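Local coordinates for flagellar basal body protein (Helicobacter pylori, PDB 5NPY), which probably builds part of the flagellar hook, the curved extracellular joint that couples the rotary motor to the filament, at residues 514-519 with 524-529. Sequence-based numbering, arbitrary orientation.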
ATOM      1  N   GLN A 514     -36.828  14.880 -37.169  1.00 55.01           N
ATOM      2  CA  GLN A 514     -37.380  15.294 -38.457  1.00 50.74           C
ATOM      3  C   GLN A 514     -36.817  16.640 -38.914  1.00 50.35           C
ATOM      4  O   GLN A 514     -36.784  16.919 -40.120  1.00 53.55           O
ATOM      5  CB  GLN A 514     -38.911  15.368 -38.382  1.00 42.19           C
ATOM      6  CG  GLN A 514     -39.591  14.191 -37.698  1.00 52.59           C
ATOM      7  CD  GLN A 514     -41.107  14.383 -37.547  1.00 56.09           C
ATOM      8  OE1 GLN A 514     -41.783  14.879 -38.459  1.00 52.87           O
ATOM      9  NE2 GLN A 514     -41.642  13.993 -36.386  1.00 44.47           N
ATOM     10  N   GLY A 515     -36.373  17.483 -37.976  1.00 47.96           N
ATOM     11  CA  GLY A 515     -35.804  18.782 -38.305  1.00 42.92           C
ATOM     12  C   GLY A 515     -34.406  18.736 -38.894  1.00 41.10           C
ATOM     13  O   GLY A 515     -33.895  19.781 -39.313  1.00 46.69           O
ATOM     14  N   LEU A 516     -33.779  17.566 -38.935  1.00 39.82           N
ATOM     15  CA  LEU A 516     -32.480  17.432 -39.585  1.00 49.50           C
ATOM     16  C   LEU A 516     -32.624  17.276 -41.103  1.00 56.69           C
ATOM     17  O   LEU A 516     -33.639  16.782 -41.610  1.00 54.88           O
ATOM     18  CB  LEU A 516     -31.719  16.230 -39.022  1.00 43.66           C
ATOM     19  CG  LEU A 516     -31.334  16.187 -37.542  1.00 40.24           C
ATOM     20  CD1 LEU A 516     -30.710  14.826 -37.251  1.00 36.21           C
ATOM     21  CD2 LEU A 516     -30.381  17.328 -37.153  1.00 28.38           C
ATOM     22  N   ARG A 517     -31.577  17.693 -41.824  1.00 57.28           N
ATOM     23  CA  ARG A 517     -31.498  17.577 -43.278  1.00 50.99           C
ATOM     24  C   ARG A 517     -30.749  16.308 -43.663  1.00 54.86           C
ATOM     25  O   ARG A 517     -29.668  16.033 -43.137  1.00 63.91           O
ATOM     26  CB  ARG A 517     -30.796  18.791 -43.895  1.00 51.88           C
ATOM     27  CG  ARG A 517     -30.471  18.655 -45.395  1.00 53.73           C
ATOM     28  CD  ARG A 517     -29.554  19.778 -45.890  1.00 54.97           C
ATOM     29  NE  ARG A 517     -30.125  21.106 -45.660  1.00 67.82           N
ATOM     30  CZ  ARG A 517     -29.432  22.244 -45.699  1.00 70.49           C
ATOM     31  NH1 ARG A 517     -28.133  22.220 -45.958  1.00 71.76           N
ATOM     32  NH2 ARG A 517     -30.034  23.406 -45.475  1.00 65.82           N
ATOM     33  N   LYS A 518     -31.311  15.560 -44.600  1.00 55.78           N
ATOM     34  CA  LYS A 518     -30.690  14.347 -45.107  1.00 54.64           C
ATOM     35  C   LYS A 518     -29.753  14.696 -46.259  1.00 68.62           C
ATOM     36  O   LYS A 518     -30.107  15.493 -47.136  1.00 75.08           O
ATOM     37  CB  LYS A 518     -31.772  13.371 -45.563  1.00 53.65           C
ATOM     38  CG  LYS A 518     -31.409  11.914 -45.446  1.00 58.62           C
ATOM     39  CD  LYS A 518     -32.669  11.072 -45.377  1.00 61.29           C
ATOM     40  CE  LYS A 518     -32.643   9.975 -46.418  1.00 69.19           C
ATOM     41  NZ  LYS A 518     -31.371   9.223 -46.367  1.00 70.01           N
ATOM     42  N   ILE A 519     -28.550  14.120 -46.235  1.00 71.74           N
ATOM     43  CA  ILE A 519     -27.566  14.264 -47.306  1.00 68.05           C
ATOM     44  C   ILE A 519     -27.175  12.858 -47.745  1.00 76.90           C
ATOM     45  O   ILE A 519     -26.027  12.426 -47.582  1.00 71.86           O
ATOM     46  CB  ILE A 519     -26.351  15.094 -46.851  1.00 60.56           C
ATOM     47  CG1 ILE A 519     -26.802  16.477 -46.394  1.00 70.67           C
ATOM     48  CG2 ILE A 519     -25.348  15.287 -47.976  1.00 61.09           C
ATOM     49  CD1 ILE A 519     -27.060  16.578 -44.922  1.00 82.14           C
ATOM     50  N   TYR A 524     -26.996  12.890 -41.756  1.00 63.06           N
ATOM     51  CA  TYR A 524     -27.934  13.982 -41.555  1.00 58.59           C
ATOM     52  C   TYR A 524     -27.135  15.192 -41.073  1.00 51.98           C
ATOM     53  O   TYR A 524     -25.927  15.104 -40.858  1.00 50.24           O
ATOM     54  CB  TYR A 524     -29.055  13.574 -40.585  1.00 57.77           C
ATOM     55  CG  TYR A 524     -29.899  12.422 -41.103  1.00 61.77           C
ATOM     56  CD1 TYR A 524     -29.397  11.121 -41.153  1.00 59.73           C
ATOM     57  CD2 TYR A 524     -31.196  12.635 -41.554  1.00 67.83           C
ATOM     58  CE1 TYR A 524     -30.166  10.073 -41.640  1.00 65.72           C
ATOM     59  CE2 TYR A 524     -31.967  11.598 -42.030  1.00 62.74           C
ATOM     60  CZ  TYR A 524     -31.450  10.323 -42.078  1.00 67.50           C
ATOM     61  OH  TYR A 524     -32.225   9.296 -42.564  1.00 75.84           O
ATOM     62  N   GLU A 525     -27.807  16.331 -40.923  1.00 45.58           N
ATOM     63  CA  GLU A 525     -27.134  17.586 -40.621  1.00 43.93           C
ATOM     64  C   GLU A 525     -28.160  18.533 -40.025  1.00 46.99           C
ATOM     65  O   GLU A 525     -29.354  18.420 -40.304  1.00 51.85           O
ATOM     66  CB  GLU A 525     -26.514  18.197 -41.880  1.00 45.71           C
ATOM     67  CG  GLU A 525     -25.151  18.780 -41.692  1.00 55.66           C
ATOM     68  CD  GLU A 525     -24.713  19.564 -42.908  1.00 66.92           C
ATOM     69  OE1 GLU A 525     -23.509  19.870 -43.026  1.00 72.28           O
ATOM     70  OE2 GLU A 525     -25.573  19.878 -43.763  1.00 65.58           O
ATOM     71  N   MET A 526     -27.692  19.454 -39.193  1.00 52.85           N
ATOM     72  CA  MET A 526     -28.577  20.484 -38.672  1.00 55.14           C
ATOM     73  C   MET A 526     -28.762  21.600 -39.711  1.00 61.92           C
ATOM     74  O   MET A 526     -27.960  21.757 -40.639  1.00 60.54           O
ATOM     75  CB  MET A 526     -28.023  21.032 -37.354  1.00 48.96           C
ATOM     76  CG  MET A 526     -27.734  19.942 -36.310  1.00 47.96           C
ATOM     77  SD  MET A 526     -26.900  20.495 -34.787  1.00 50.98           S
ATOM     78  CE  MET A 526     -25.220  20.793 -35.377  1.00 40.91           C
ATOM     79  N   GLN A 527     -29.843  22.369 -39.549  1.00 67.37           N
ATOM     80  CA  GLN A 527     -30.228  23.418 -40.493  1.00 62.04           C
ATOM     81  C   GLN A 527     -31.126  24.424 -39.772  1.00 61.35           C
ATOM     82  O   GLN A 527     -31.522  24.209 -38.624  1.00 61.81           O
ATOM     83  CB  GLN A 527     -30.933  22.819 -41.712  1.00 64.98           C
ATOM     84  CG  GLN A 527     -32.078  21.887 -41.329  1.00 64.05           C
ATOM     85  CD  GLN A 527     -32.775  21.280 -42.523  1.00 60.41           C
ATOM     86  OE1 GLN A 527     -32.457  21.594 -43.670  1.00 62.03           O
ATOM     87  NE2 GLN A 527     -33.729  20.397 -42.259  1.00 57.27           N
ATOM     88  N   GLU A 528     -31.462  25.526 -40.466  1.00 65.61           N
ATOM     89  CA  GLU A 528     -32.207  26.648 -39.887  1.00 76.49           C
ATOM     90  C   GLU A 528     -33.617  26.763 -40.484  1.00 77.14           C
ATOM     91  O   GLU A 528     -34.118  25.822 -41.114  1.00 71.86           O
ATOM     92  CB  GLU A 528     -31.407  27.940 -40.077  1.00 86.42           C
ATOM     93  CG  GLU A 528     -30.007  27.902 -39.505  1.00 96.25           C
ATOM     94  CD  GLU A 528     -28.959  27.615 -40.561  1.00100.23           C
ATOM     95  OE1 GLU A 528     -27.760  27.831 -40.280  1.00 98.17           O
ATOM     96  OE2 GLU A 528     -29.336  27.180 -41.671  1.00102.04           O
ATOM     97  N   GLY A 529     -34.249  27.923 -40.291  1.00 81.36           N
ATOM     98  CA  GLY A 529     -35.593  28.171 -40.799  1.00 84.85           C
ATOM     99  C   GLY A 529     -35.844  29.573 -41.338  1.00 83.09           C
ATOM    100  O   GLY A 529     -36.747  29.795 -42.154  1.00 76.96           O
TER
HETATM  101  O   HOH W   1     -32.005  20.620 -37.965  1.00 39.17           O
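The side-chain amide of Gln527 bridges the backbone carbonyl of Gly515 and the guanidinium of Arg517. Gln527 CB lies near Arg517 NH2, and chi1 of 51° sets CG between the backbone N and the carbonyl carbon, which carries Gln527 CG to 3.4 Å from Gly515 O. The chain then runs extended, bringing CD against Arg517 CB, and the two ends of the amide divide the work. Gln527 NE2 donates to Gly515 O at 3.0 Å in a nearly straight bond (165°); the acceptor lies in the amide plane, whereas the donor stands above the carbonyl plane of Gly515. Gln527 OE1 accepts from Arg517 NE at 3.1 Å, a more bent bond between amide and guanidinium planes 80° apart. Engaging both ends should fix the rotation of the amide.

Between the strands, Arg517 N donates to Glu525 O at 2.8 Å, and Tyr524 CA makes a bent CA-H...O contact with Arg517 O (3.1 Å). On the face shared by Lys518 and Tyr524, the lysine chain runs alongside the phenol, Lys518 CG 3.5 Å from Tyr524 CE2 and Lys518 CD 3.4 Å from Tyr524 OH. Leu516 splits its methyls, CD1 reaching Tyr524 CB and Leu516 CD2 packing 3.8 Å from Met526 CG; Leu516 also touches Trp96 and Leu122. With Arg517-Glu525 a hydrogen-bonded pair and Lys518-Tyr524 a non-hydrogen-bonded one, this register defines a short two-stranded antiparallel beta hairpin, 517-519 with 523-525.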